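Local coordinates for uncharacterized protein (Thermus thermophilus HB8, PDB 4WVA) that hydrolyses mannosylglycerate, a solute that thermophiles make under osmotic stress, to mannose and glycerate, using a GH63 (alpha/alpha)6-barrel, at residues Asp147-Gly152 with Ile224-Pro229; Val154-Pro159 with Val235-Ile240; Arg140-Ala145 with Ala239-Ala244; Leu174-Val179 with Asp288-Glu293. All coordinates share one frame; numbering follows the deposited sequence. Where two conformers were deposited one is given.

Contact 1 of 4, residues Asp147-Gly152 with Ile224-Pro229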
loop_
_atom_site.group_PDB
_atom_site.type_symbol
_atom_site.label_atom_id
_atom_site.label_comp_id
_atom_site.label_asym_id
_atom_site.label_seq_id
_atom_site.Cartn_x
_atom_site.Cartn_y
_atom_site.Cartn_z
ATOM N N ASP A 147 13.899 -17.234 -7.173
ATOM C CA ASP A 147 13.401 -16.047 -7.858
ATOM C C ASP A 147 14.488 -15.462 -8.767
ATOM O O ASP A 147 14.880 -14.304 -8.603
ATOM C CB ASP A 147 12.909 -15.009 -6.845
ATOM C CG ASP A 147 12.240 -13.817 -7.505
ATOM O OD1 ASP A 147 11.740 -13.966 -8.645
ATOM O OD2 ASP A 147 12.215 -12.754 -6.859
ATOM N N PRO A 148 14.945 -16.258 -9.743
ATOM C CA PRO A 148 16.027 -15.839 -10.646
ATOM C C PRO A 148 15.648 -14.664 -11.557
ATOM O O PRO A 148 16.546 -13.940 -12.018
ATOM C CB PRO A 148 16.303 -17.105 -11.470
ATOM C CG PRO A 148 15.064 -17.906 -11.402
ATOM C CD PRO A 148 14.536 -17.646 -10.010
ATOM N N TYR A 149 14.355 -14.490 -11.833
ATOM C CA TYR A 149 13.878 -13.380 -12.683
ATOM C C TYR A 149 13.522 -12.129 -11.872
ATOM O O TYR A 149 12.944 -11.187 -12.431
ATOM C CB TYR A 149 12.671 -13.817 -13.525
ATOM C CG TYR A 149 12.987 -14.863 -14.584
ATOM C CD1 TYR A 149 13.695 -14.518 -15.735
ATOM C CD2 TYR A 149 12.554 -16.183 -14.444
ATOM C CE1 TYR A 149 13.981 -15.466 -16.712
ATOM C CE2 TYR A 149 12.834 -17.142 -15.412
ATOM C CZ TYR A 149 13.551 -16.772 -16.546
ATOM O OH TYR A 149 13.834 -17.710 -17.511
ATOM N N ARG A 150 13.864 -12.108 -10.576
ATOM C CA ARG A 150 13.740 -10.916 -9.728
ATOM C C ARG A 150 12.295 -10.401 -9.664
ATOM O O ARG A 150 12.036 -9.181 -9.663
ATOM C CB ARG A 150 14.665 -9.817 -10.244
ATOM C CG ARG A 150 16.113 -10.257 -10.360
ATOM C CD ARG A 150 16.993 -9.064 -10.660
ATOM N NE ARG A 150 16.710 -8.525 -11.988
ATOM C CZ ARG A 150 17.170 -7.362 -12.442
ATOM N NH1 ARG A 150 17.944 -6.596 -11.676
ATOM N NH2 ARG A 150 16.838 -6.956 -13.664
ATOM N N THR A 151 11.369 -11.336 -9.595
ATOM C CA THR A 151 9.950 -11.034 -9.625
ATOM C C THR A 151 9.382 -10.564 -8.299
ATOM O O THR A 151 8.320 -9.925 -8.276
ATOM C CB THR A 151 9.096 -12.248 -10.075
ATOM O OG1 THR A 151 9.118 -13.282 -9.072
ATOM C CG2 THR A 151 9.575 -12.805 -11.404
ATOM N N GLY A 152 10.031 -10.924 -7.191
ATOM C CA GLY A 152 9.445 -10.726 -5.861
ATOM C C GLY A 152 8.616 -11.901 -5.362
ATOM O O GLY A 152 8.212 -11.928 -4.178
ATOM N N ILE A 224 17.873 -27.362 -11.129
ATOM C CA ILE A 224 16.533 -27.631 -10.606
ATOM C C ILE A 224 15.517 -26.630 -11.202
ATOM O O ILE A 224 14.457 -27.046 -11.670
ATOM C CB ILE A 224 16.523 -27.670 -9.064
ATOM C CG1 ILE A 224 17.087 -29.027 -8.602
ATOM C CG2 ILE A 224 15.111 -27.484 -8.502
ATOM C CD1 ILE A 224 17.439 -29.100 -7.133
ATOM N N TYR A 225 15.850 -25.338 -11.223
ATOM C CA TYR A 225 14.913 -24.326 -11.760
ATOM C C TYR A 225 14.659 -24.551 -13.247
ATOM O O TYR A 225 13.519 -24.483 -13.730
ATOM C CB TYR A 225 15.393 -22.883 -11.498
ATOM C CG TYR A 225 14.281 -21.882 -11.728
ATOM C CD1 TYR A 225 13.919 -21.492 -13.020
ATOM C CD2 TYR A 225 13.547 -21.373 -10.662
ATOM C CE1 TYR A 225 12.879 -20.609 -13.239
ATOM C CE2 TYR A 225 12.504 -20.480 -10.877
ATOM C CZ TYR A 225 12.169 -20.108 -12.160
ATOM O OH TYR A 225 11.116 -19.236 -12.367
ATOM N N ARG A 226 15.721 -24.833 -13.987
ATOM C CA ARG A 226 15.577 -25.006 -15.422
ATOM C C ARG A 226 14.879 -26.306 -15.778
ATOM O O ARG A 226 14.080 -26.335 -16.709
ATOM C CB ARG A 226 16.935 -24.887 -16.125
ATOM C CG ARG A 226 17.550 -23.486 -16.050
ATOM C CD ARG A 226 16.516 -22.357 -16.167
ATOM N NE ARG A 226 17.121 -21.020 -16.173
ATOM C CZ ARG A 226 17.434 -20.313 -17.261
ATOM N NH1 ARG A 226 17.216 -20.790 -18.484
ATOM N NH2 ARG A 226 17.977 -19.107 -17.124
ATOM N N GLN A 227 15.147 -27.370 -15.025
ATOM C CA GLN A 227 14.682 -28.693 -15.425
ATOM C C GLN A 227 13.429 -29.175 -14.701
ATOM O O GLN A 227 12.778 -30.103 -15.169
ATOM C CB GLN A 227 15.802 -29.721 -15.267
ATOM C CG GLN A 227 17.031 -29.418 -16.113
ATOM C CD GLN A 227 17.998 -30.588 -16.131
ATOM O OE1 GLN A 227 17.589 -31.734 -16.331
ATOM N NE2 GLN A 227 19.278 -30.315 -15.882
ATOM N N SER A 228 13.048 -28.574 -13.582
ATOM C CA SER A 228 11.886 -29.130 -12.894
ATOM C C SER A 228 10.645 -29.023 -13.779
ATOM O O SER A 228 10.326 -27.937 -14.265
ATOM C CB SER A 228 11.617 -28.466 -11.546
ATOM O OG SER A 228 10.474 -29.072 -10.963
ATOM N N PRO A 229 9.933 -30.143 -13.999
ATOM C CA PRO A 229 8.666 -30.085 -14.697
ATOM C C PRO A 229 7.526 -29.532 -13.833
ATOM O O PRO A 229 6.399 -29.417 -14.324
ATOM C CB PRO A 229 8.404 -31.544 -15.063
ATOM C CG PRO A 229 9.067 -32.302 -13.970
ATOM C CD PRO A 229 10.270 -31.524 -13.588
#
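P148 lies over one face of the Y225 ring in a CH-pi contact, with P148 CG 3.6 Å from the ring centroid and only 10° off the normal. From CB, directed at the loop, the Y225 chain runs outward with its CG anti to the backbone N (chi1 -165°), which carries the ring out from helix 221-227 so that one face lies against the proline. Ring atom CG meets P148 CG at 4.1 Å. Farther out, Y225 CE2 is 3.6 Å from P148 CD, while Y225 CE1 reaches 4.1 Å from Y149 CE2. At the tip, Y225 OH sits at the edge of the Y149 ring, 4.0 Å from Y149 CD2, and makes its hydrogen bond to Q256 of the second subunit. In the (alpha/alpha)6-barrel, residues 147-152 follow helix 121-146, beginning with a type I beta turn from D147 to R150. Proline suits its second position, where the ring holds phi near -66°, and it offers an aliphatic surface to the tyrosine. The turn is braced by D147: OD1 accepts from T151 N on the syn side and from T151 OG1 above the carboxylate plane, and OD2 accepts from G152 N at 2.9 Å. Three bonds thus fix the rotation of the carboxylate. More loosely, Y149 OH stands over one face of the R226 guanidinium, 4.4 Å from R226 NH2.

Contact 2 of 4, residues Val154-Pro159 with Val235-Ile240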
loop_
_atom_site.group_PDB
_atom_site.type_symbol
_atom_site.label_atom_id
_atom_site.label_comp_id
_atom_site.label_asym_id
_atom_site.label_seq_id
_atom_site.Cartn_x
_atom_site.Cartn_y
_atom_site.Cartn_z
ATOM N N VAL A 154 8.533 -16.181 -5.010
ATOM C CA VAL A 154 9.369 -17.381 -5.022
ATOM C C VAL A 154 8.597 -18.559 -5.593
ATOM O O VAL A 154 7.389 -18.708 -5.374
ATOM C CB VAL A 154 9.944 -17.720 -3.632
ATOM C CG1 VAL A 154 10.938 -16.655 -3.193
ATOM C CG2 VAL A 154 8.851 -17.921 -2.619
ATOM N N VAL A 155 9.316 -19.407 -6.318
ATOM C CA VAL A 155 8.792 -20.607 -6.938
ATOM C C VAL A 155 9.023 -21.839 -6.044
ATOM O O VAL A 155 10.125 -21.976 -5.474
ATOM C CB VAL A 155 9.565 -20.828 -8.254
ATOM C CG1 VAL A 155 9.120 -22.098 -8.963
ATOM C CG2 VAL A 155 9.395 -19.612 -9.153
ATOM N N ILE A 156 8.030 -22.710 -5.947
ATOM C CA ILE A 156 8.224 -24.053 -5.398
ATOM C C ILE A 156 8.371 -25.030 -6.561
ATOM O O ILE A 156 7.700 -24.907 -7.598
ATOM C CB ILE A 156 7.125 -24.493 -4.412
ATOM C CG1 ILE A 156 5.723 -24.469 -5.026
ATOM C CG2 ILE A 156 7.198 -23.652 -3.135
ATOM C CD1 ILE A 156 4.667 -25.185 -4.207
ATOM N N VAL A 157 9.268 -26.003 -6.378
ATOM C CA VAL A 157 9.522 -27.034 -7.374
ATOM C C VAL A 157 8.965 -28.397 -6.969
ATOM O O VAL A 157 9.058 -29.357 -7.742
ATOM C CB VAL A 157 11.030 -27.111 -7.697
ATOM C CG1 VAL A 157 11.493 -25.776 -8.295
ATOM C CG2 VAL A 157 11.851 -27.464 -6.463
ATOM N N HIS A 158 8.345 -28.477 -5.790
ATOM C CA HIS A 158 7.746 -29.708 -5.339
ATOM C C HIS A 158 6.495 -29.354 -4.547
ATOM O O HIS A 158 6.577 -28.457 -3.716
ATOM C CB HIS A 158 8.741 -30.468 -4.453
ATOM C CG HIS A 158 8.414 -31.920 -4.315
ATOM N ND1 HIS A 158 7.262 -32.357 -3.708
ATOM C CD2 HIS A 158 9.057 -33.029 -4.749
ATOM C CE1 HIS A 158 7.197 -33.680 -3.779
ATOM N NE2 HIS A 158 8.289 -34.110 -4.393
ATOM N N PRO A 159 5.375 -30.059 -4.767
ATOM C CA PRO A 159 4.159 -29.777 -3.983
ATOM C C PRO A 159 4.380 -29.874 -2.457
ATOM O O PRO A 159 3.702 -29.182 -1.683
ATOM C CB PRO A 159 3.158 -30.827 -4.480
ATOM C CG PRO A 159 3.993 -31.882 -5.141
ATOM C CD PRO A 159 5.142 -31.142 -5.745
ATOM N N VAL A 235 0.484 -19.333 -3.687
ATOM C CA VAL A 235 -0.022 -18.205 -2.924
ATOM C C VAL A 235 0.243 -18.370 -1.426
ATOM O O VAL A 235 0.570 -17.401 -0.737
ATOM C CB VAL A 235 -1.520 -17.912 -3.199
ATOM C CG1 VAL A 235 -2.428 -19.071 -2.807
ATOM C CG2 VAL A 235 -1.945 -16.643 -2.495
ATOM N N GLY A 236 0.123 -19.602 -0.914
ATOM C CA GLY A 236 0.369 -19.834 0.499
ATOM C C GLY A 236 1.814 -19.559 0.908
ATOM O O GLY A 236 2.065 -18.791 1.837
ATOM N N PHE A 237 2.756 -20.192 0.206
ATOM C CA PHE A 237 4.184 -20.035 0.457
ATOM C C PHE A 237 4.539 -18.556 0.418
ATOM O O PHE A 237 5.185 -18.042 1.299
ATOM C CB PHE A 237 4.995 -20.809 -0.584
ATOM C CG PHE A 237 6.434 -21.021 -0.212
ATOM C CD1 PHE A 237 7.344 -19.998 -0.296
ATOM C CD2 PHE A 237 6.885 -22.276 0.189
ATOM C CE1 PHE A 237 8.669 -20.199 0.039
ATOM C CE2 PHE A 237 8.204 -22.483 0.518
ATOM C CZ PHE A 237 9.098 -21.449 0.452
ATOM N N ASN A 238 4.062 -17.866 -0.606
ATOM C CA ASN A 238 4.410 -16.464 -0.783
ATOM C C ASN A 238 3.762 -15.503 0.195
ATOM O O ASN A 238 4.388 -14.520 0.605
ATOM C CB ASN A 238 4.171 -16.048 -2.236
ATOM C CG ASN A 238 5.314 -16.490 -3.124
ATOM O OD1 ASN A 238 6.359 -15.845 -3.163
ATOM N ND2 ASN A 238 5.145 -17.632 -3.794
ATOM N N ALA A 239 2.525 -15.772 0.592
ATOM C CA ALA A 239 1.895 -14.949 1.610
ATOM C C ALA A 239 2.639 -15.097 2.917
ATOM O O ALA A 239 2.882 -14.111 3.631
ATOM C CB ALA A 239 0.445 -15.330 1.795
ATOM N N ILE A 240 3.007 -16.332 3.240
ATOM C CA ILE A 240 3.767 -16.602 4.469
ATOM C C ILE A 240 5.154 -15.941 4.435
ATOM O O ILE A 240 5.615 -15.350 5.439
ATOM C CB ILE A 240 3.817 -18.134 4.743
ATOM C CG1 ILE A 240 2.439 -18.591 5.255
ATOM C CG2 ILE A 240 4.916 -18.520 5.726
ATOM C CD1 ILE A 240 2.268 -20.080 5.245
#
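N238 grips the backbone of V154 with both ends of its amide. V154 N donates to N238 OD1 (2.9 Å, 166° at the hydrogen), in the carbonyl plane on a lone pair, and N238 ND2 returns a bond to V154 O, also 2.9 Å and almost straight at 177°. V154 O lies nearly in the amide plane, so the two bonds fix the rotation of the amide against the N-H and C=O of one residue. CG of N238 stands anti to its own carbonyl carbon (chi1 -80°), beside the backbone N, which swings the amide from the flank of helix 235-254 to the loop. V154 adds to the close fit: its CG2 packs 3.3 Å from N238 OD1 and 3.5 Å from F237 CD1, the valine crossing the phenylalanine at about a right angle. The other end is looser. I156 slides past F237 with its CG2 4.1 Å from the ring centroid, off-centre, and 3.6 Å from F237 CD2; beyond it V157-P159 turns away from the helix toward helix 201-216. No side of the contact faces solvent, and branched aliphatic residues beside a phenylalanine suit this interior. F237 is about 5 Å, side chain to side chain, from Q103, which probably binds substrate. A leucine at N238 would probably leave V154 N and V154 O without the acceptor and donor that the amide supplies. ND2 also donates to D234 O, so one buried asparagine satisfies loop and helix start together, doing for V154 what a neighbouring strand would otherwise do.

Contact 3 of 4, residues Arg140-Ala145 with Ala239-Ala244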
loop_
_atom_site.group_PDB
_atom_site.type_symbol
_atom_site.label_atom_id
_atom_site.label_comp_id
_atom_site.label_asym_id
_atom_site.label_seq_id
_atom_site.Cartn_x
_atom_site.Cartn_y
_atom_site.Cartn_z
ATOM N N ARG A 140 17.520 -15.118 1.986
ATOM C CA ARG A 140 18.397 -14.840 0.854
ATOM C C ARG A 140 18.476 -16.014 -0.124
ATOM O O ARG A 140 18.439 -15.815 -1.334
ATOM C CB ARG A 140 19.779 -14.459 1.350
ATOM C CG ARG A 140 20.711 -14.048 0.239
ATOM C CD ARG A 140 22.054 -13.704 0.817
ATOM N NE ARG A 140 21.983 -12.557 1.721
ATOM C CZ ARG A 140 22.330 -12.548 2.997
ATOM N NH1 ARG A 140 22.793 -13.644 3.604
ATOM N NH2 ARG A 140 22.240 -11.406 3.672
ATOM N N TRP A 141 18.609 -17.235 0.411
ATOM C CA TRP A 141 18.601 -18.438 -0.396
ATOM C C TRP A 141 17.316 -18.554 -1.211
ATOM O O TRP A 141 17.347 -18.907 -2.389
ATOM C CB TRP A 141 18.820 -19.695 0.485
ATOM C CG TRP A 141 18.786 -20.923 -0.326
ATOM C CD1 TRP A 141 19.839 -21.480 -0.994
ATOM C CD2 TRP A 141 17.645 -21.717 -0.643
ATOM N NE1 TRP A 141 19.426 -22.571 -1.702
ATOM C CE2 TRP A 141 18.083 -22.745 -1.508
ATOM C CE3 TRP A 141 16.292 -21.668 -0.282
ATOM C CZ2 TRP A 141 17.224 -23.715 -2.005
ATOM C CZ3 TRP A 141 15.442 -22.632 -0.786
ATOM C CH2 TRP A 141 15.911 -23.635 -1.635
ATOM N N LEU A 142 16.174 -18.295 -0.581
ATOM C CA LEU A 142 14.919 -18.386 -1.284
ATOM C C LEU A 142 14.916 -17.530 -2.555
ATOM O O LEU A 142 14.573 -18.023 -3.614
ATOM C CB LEU A 142 13.737 -18.016 -0.365
ATOM C CG LEU A 142 13.363 -19.016 0.719
ATOM C CD1 LEU A 142 12.384 -18.373 1.695
ATOM C CD2 LEU A 142 12.752 -20.280 0.140
ATOM N N TYR A 143 15.304 -16.264 -2.457
ATOM C CA TYR A 143 15.321 -15.397 -3.645
ATOM C C TYR A 143 16.404 -15.792 -4.639
ATOM O O TYR A 143 16.165 -15.808 -5.838
ATOM C CB TYR A 143 15.436 -13.927 -3.253
ATOM C CG TYR A 143 14.209 -13.494 -2.510
ATOM C CD1 TYR A 143 13.008 -13.337 -3.177
ATOM C CD2 TYR A 143 14.226 -13.313 -1.137
ATOM C CE1 TYR A 143 11.869 -12.971 -2.505
ATOM C CE2 TYR A 143 13.083 -12.964 -0.450
ATOM C CZ TYR A 143 11.912 -12.782 -1.131
ATOM O OH TYR A 143 10.751 -12.445 -0.487
ATOM N N HIS A 144 17.582 -16.143 -4.145
ATOM C CA HIS A 144 18.679 -16.516 -5.052
ATOM C C HIS A 144 18.349 -17.784 -5.838
ATOM O O HIS A 144 18.599 -17.856 -7.046
ATOM C CB HIS A 144 19.988 -16.710 -4.270
ATOM C CG HIS A 144 21.176 -17.048 -5.136
ATOM N ND1 HIS A 144 21.740 -18.306 -5.171
ATOM C CD2 HIS A 144 21.903 -16.289 -5.989
ATOM C CE1 HIS A 144 22.762 -18.312 -6.010
ATOM N NE2 HIS A 144 22.884 -17.098 -6.519
ATOM N N ALA A 145 17.810 -18.797 -5.156
ATOM C CA ALA A 145 17.537 -20.071 -5.798
ATOM C C ALA A 145 16.191 -20.098 -6.525
ATOM O O ALA A 145 16.029 -20.782 -7.545
ATOM C CB ALA A 145 17.608 -21.179 -4.768
ATOM N N ALA A 239 2.525 -15.772 0.592
ATOM C CA ALA A 239 1.895 -14.949 1.610
ATOM C C ALA A 239 2.639 -15.097 2.917
ATOM O O ALA A 239 2.882 -14.111 3.631
ATOM C CB ALA A 239 0.445 -15.330 1.795
ATOM N N ILE A 240 3.007 -16.332 3.240
ATOM C CA ILE A 240 3.767 -16.602 4.469
ATOM C C ILE A 240 5.154 -15.941 4.435
ATOM O O ILE A 240 5.615 -15.350 5.439
ATOM C CB ILE A 240 3.817 -18.134 4.743
ATOM C CG1 ILE A 240 2.439 -18.591 5.255
ATOM C CG2 ILE A 240 4.916 -18.520 5.726
ATOM C CD1 ILE A 240 2.268 -20.080 5.245
ATOM N N LEU A 241 5.813 -15.998 3.280
ATOM C CA LEU A 241 7.101 -15.321 3.095
ATOM C C LEU A 241 6.993 -13.802 3.222
ATOM O O LEU A 241 7.838 -13.166 3.846
ATOM C CB LEU A 241 7.723 -15.716 1.764
ATOM C CG LEU A 241 9.022 -15.014 1.333
ATOM C CD1 LEU A 241 10.116 -15.119 2.386
ATOM C CD2 LEU A 241 9.512 -15.588 0.015
ATOM N N GLN A 242 5.955 -13.208 2.638
ATOM C CA GLN A 242 5.769 -11.759 2.769
ATOM C C GLN A 242 5.597 -11.391 4.243
ATOM O O GLN A 242 6.192 -10.437 4.720
ATOM C CB GLN A 242 4.572 -11.293 1.946
ATOM C CG GLN A 242 4.177 -9.824 2.136
ATOM C CD GLN A 242 5.145 -8.814 1.513
ATOM O OE1 GLN A 242 6.074 -9.168 0.783
ATOM N NE2 GLN A 242 4.916 -7.540 1.815
ATOM N N ARG A 243 4.746 -12.129 4.961
ATOM C CA ARG A 243 4.577 -11.872 6.389
ATOM C C ARG A 243 5.905 -12.023 7.129
ATOM O O ARG A 243 6.260 -11.173 7.957
ATOM C CB ARG A 243 3.511 -12.776 6.997
ATOM C CG ARG A 243 3.347 -12.638 8.502
ATOM C CD ARG A 243 3.037 -11.236 8.994
ATOM N NE ARG A 243 2.894 -11.224 10.446
ATOM C CZ ARG A 243 1.754 -11.468 11.109
ATOM N NH1 ARG A 243 0.630 -11.711 10.471
ATOM N NH2 ARG A 243 1.743 -11.456 12.431
ATOM N N ALA A 244 6.645 -13.081 6.810
ATOM C CA ALA A 244 7.896 -13.350 7.476
ATOM C C ALA A 244 8.926 -12.254 7.186
ATOM O O ALA A 244 9.674 -11.880 8.080
ATOM C CB ALA A 244 8.416 -14.717 7.083
#
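L241 directs its CG anti to the backbone N (chi1 175°), whereas L142 and Y143 both hold CG anti to the carbonyl carbon (chi1 -72° and -65°), and these torsions bring the three side chains together between two helices of the (alpha/alpha)6-barrel. Helix 121-146 supplies the leucine and the tyrosine, helix 235-254 the single leucine that both of them touch. The backbones stay well apart, with L142 CA and L241 CA, the nearest pair, 9.5 Å from each other, so side chains alone fill the interval. L142 and L241 reach toward each other tip to tip, their CD1 methyls 4.0 Å apart. Y143 comes from the opposite direction to L241, bringing its phenol end to the methyl branch: OH is 3.4 Å from L241 CD2 and 3.6 Å from L241 CG. These are van der Waals approaches, for the polar partner of the hydroxyl is N245, one turn farther along the second helix. A tyrosine is therefore well suited here, long enough to span the gap and able to place its oxygen beside both a leucine and an amide; its ring also stacks with W265. Compact, branched leucines suit the buried interval because they offer methyls in two directions. A glycine in place of L241 would probably open a gap between the helices, leaving L142 CD1 and the phenol end of Y143 without the leucine they share. The L241 CD2 methyl also lies 3.9 Å from Y143 CZ, approaching the ring obliquely.

Contact 4 of 4, residues Leu174-Val179 with Asp288-Glu293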
loop_
_atom_site.group_PDB
_atom_site.type_symbol
_atom_site.label_atom_id
_atom_site.label_comp_id
_atom_site.label_asym_id
_atom_site.label_seq_id
_atom_site.Cartn_x
_atom_site.Cartn_y
_atom_site.Cartn_z
ATOM N N LEU A 174 1.143 -31.224 -11.642
ATOM C CA LEU A 174 1.723 -32.539 -11.375
ATOM C C LEU A 174 1.524 -33.511 -12.523
ATOM O O LEU A 174 2.310 -34.447 -12.666
ATOM C CB LEU A 174 1.142 -33.152 -10.116
ATOM C CG LEU A 174 1.839 -32.689 -8.863
ATOM C CD1 LEU A 174 0.963 -33.076 -7.682
ATOM C CD2 LEU A 174 3.250 -33.268 -8.730
ATOM N N SER A 175 0.495 -33.290 -13.328
ATOM C CA SER A 175 0.219 -34.158 -14.486
ATOM C C SER A 175 1.356 -34.165 -15.514
ATOM O O SER A 175 1.439 -35.085 -16.342
ATOM C CB SER A 175 -1.101 -33.764 -15.151
ATOM O OG SER A 175 -0.961 -32.551 -15.864
ATOM N N ARG A 176 2.237 -33.162 -15.474
ATOM C CA ARG A 176 3.382 -33.096 -16.379
ATOM C C ARG A 176 4.634 -33.804 -15.881
ATOM O O ARG A 176 5.627 -33.880 -16.608
ATOM C CB ARG A 176 3.717 -31.638 -16.704
ATOM C CG ARG A 176 2.501 -30.904 -17.205
ATOM C CD ARG A 176 2.807 -29.605 -17.910
ATOM N NE ARG A 176 1.535 -28.936 -18.105
ATOM C CZ ARG A 176 1.005 -28.041 -17.271
ATOM N NH1 ARG A 176 1.665 -27.631 -16.189
ATOM N NH2 ARG A 176 -0.190 -27.540 -17.548
ATOM N N VAL A 177 4.605 -34.336 -14.657
ATOM C CA VAL A 177 5.776 -34.971 -14.090
ATOM C C VAL A 177 5.823 -36.403 -14.617
ATOM O O VAL A 177 4.845 -37.130 -14.455
ATOM C CB VAL A 177 5.704 -34.975 -12.556
ATOM C CG1 VAL A 177 6.846 -35.787 -11.950
ATOM C CG2 VAL A 177 5.711 -33.537 -12.054
ATOM N N PRO A 178 6.935 -36.794 -15.269
ATOM C CA PRO A 178 6.976 -38.157 -15.837
ATOM C C PRO A 178 7.022 -39.225 -14.750
ATOM O O PRO A 178 7.635 -39.004 -13.710
ATOM C CB PRO A 178 8.271 -38.168 -16.656
ATOM C CG PRO A 178 9.089 -37.017 -16.175
ATOM C CD PRO A 178 8.139 -36.004 -15.598
ATOM N N VAL A 179 6.380 -40.366 -15.001
ATOM C CA VAL A 179 6.441 -41.504 -14.086
ATOM C C VAL A 179 6.947 -42.795 -14.752
ATOM O O VAL A 179 7.092 -43.806 -14.073
ATOM C CB VAL A 179 5.081 -41.765 -13.400
ATOM C CG1 VAL A 179 4.678 -40.566 -12.535
ATOM C CG2 VAL A 179 3.984 -42.080 -14.411
ATOM N N ASP A 288 0.876 -21.463 -12.294
ATOM C CA ASP A 288 1.651 -22.539 -12.890
ATOM C C ASP A 288 2.572 -21.936 -13.927
ATOM O O ASP A 288 2.106 -21.468 -14.972
ATOM C CB ASP A 288 0.688 -23.538 -13.539
ATOM C CG ASP A 288 1.390 -24.661 -14.271
ATOM O OD1 ASP A 288 2.617 -24.598 -14.481
ATOM O OD2 ASP A 288 0.648 -25.594 -14.670
ATOM N N LEU A 289 3.863 -21.935 -13.640
ATOM C CA LEU A 289 4.832 -21.254 -14.515
ATOM C C LEU A 289 5.285 -22.116 -15.679
ATOM O O LEU A 289 5.889 -21.596 -16.625
ATOM C CB LEU A 289 6.034 -20.752 -13.744
ATOM C CG LEU A 289 5.785 -19.697 -12.654
ATOM C CD1 LEU A 289 7.112 -19.252 -12.072
ATOM C CD2 LEU A 289 5.004 -18.504 -13.154
ATOM N N VAL A 290 5.004 -23.415 -15.631
ATOM C CA VAL A 290 5.286 -24.273 -16.787
ATOM C C VAL A 290 4.255 -23.987 -17.882
ATOM O O VAL A 290 4.622 -23.729 -19.030
ATOM C CB VAL A 290 5.312 -25.763 -16.382
ATOM C CG1 VAL A 290 5.367 -26.665 -17.611
ATOM C CG2 VAL A 290 6.488 -26.018 -15.452
ATOM N N ALA A 291 2.968 -23.996 -17.514
ATOM C CA ALA A 291 1.880 -23.640 -18.422
ATOM C C ALA A 291 1.823 -22.127 -18.651
ATOM O O ALA A 291 1.320 -21.662 -19.679
ATOM C CB ALA A 291 0.554 -24.122 -17.876
ATOM N N GLY A 292 2.358 -21.361 -17.704
ATOM C CA GLY A 292 2.250 -19.887 -17.739
ATOM C C GLY A 292 0.837 -19.375 -17.497
ATOM O O GLY A 292 0.399 -18.403 -18.153
ATOM N N GLU A 293 0.132 -19.997 -16.546
ATOM C CA GLU A 293 -1.287 -19.730 -16.296
ATOM C C GLU A 293 -1.613 -19.697 -14.821
ATOM O O GLU A 293 -1.091 -20.516 -14.062
ATOM C CB GLU A 293 -2.140 -20.873 -16.839
ATOM C CG GLU A 293 -2.031 -21.070 -18.319
ATOM C CD GLU A 293 -2.801 -22.281 -18.790
ATOM O OE1 GLU A 293 -3.441 -22.995 -17.973
ATOM O OE2 GLU A 293 -2.757 -22.522 -20.001
#
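A beta hairpin with a G1 bulge, joining strand 283-288 to strand 293-294, receives R176 from just beyond helix 171-175. The arginine extends from CG to NE and presents the edge of its guanidinium to D288: R176 NH1 donates to D288 OD2 at 2.7 Å and 171°, a salt bridge with OD2 using its syn lone pair and lying close to the guanidinium plane. The two planes are turned 42° apart, and one nitrogen makes the bond, rather than the side-by-side pair of a bidentate bridge. On the way, R176 CD slides past V290 CG1 at 3.9 Å, and A291 CB packs 3.5 Å from R176 NH2. Aspartate suits the place because its two oxygens do different work: OD2 takes the arginine, while OD1 accepts from A291 N at 3.1 Å, met well above the carboxylate plane, which makes an Asx motif. That bond helps to hold the carboxylate where the arginine meets it, and the arginine's charge probably stabilises the anionic form. The turn also faces the second subunit, where R121 of that subunit makes a salt bridge with E293. G292 takes a positive phi that glycine accommodates easily, and both it and E293 face D288, the pairing of a G1 beta bulge closing a four-residue hairpin loop.

Contacts 2 and 3 are the core of the set: both use helix 235-254, share A239 and I240, and meet where V154 CG2 touches L241 CD2 at 3.6 Å. Contact 2 adds paired hydrogen bonds to apolar packing, while contact 3 is held by van der Waals packing across its segments. Contacts 1 and 4 lie nearer the surface, about 21 and 22 Å from the chain centre to their own centres, and both touch the second subunit. Their chemistry differs: proline on an aromatic ring in contact 1, an ion pair in contact 4. The loop after helix 121-146 supplies segments to contacts 1 and 2, and Y225 of contact 1 packs on V155 of contact 2.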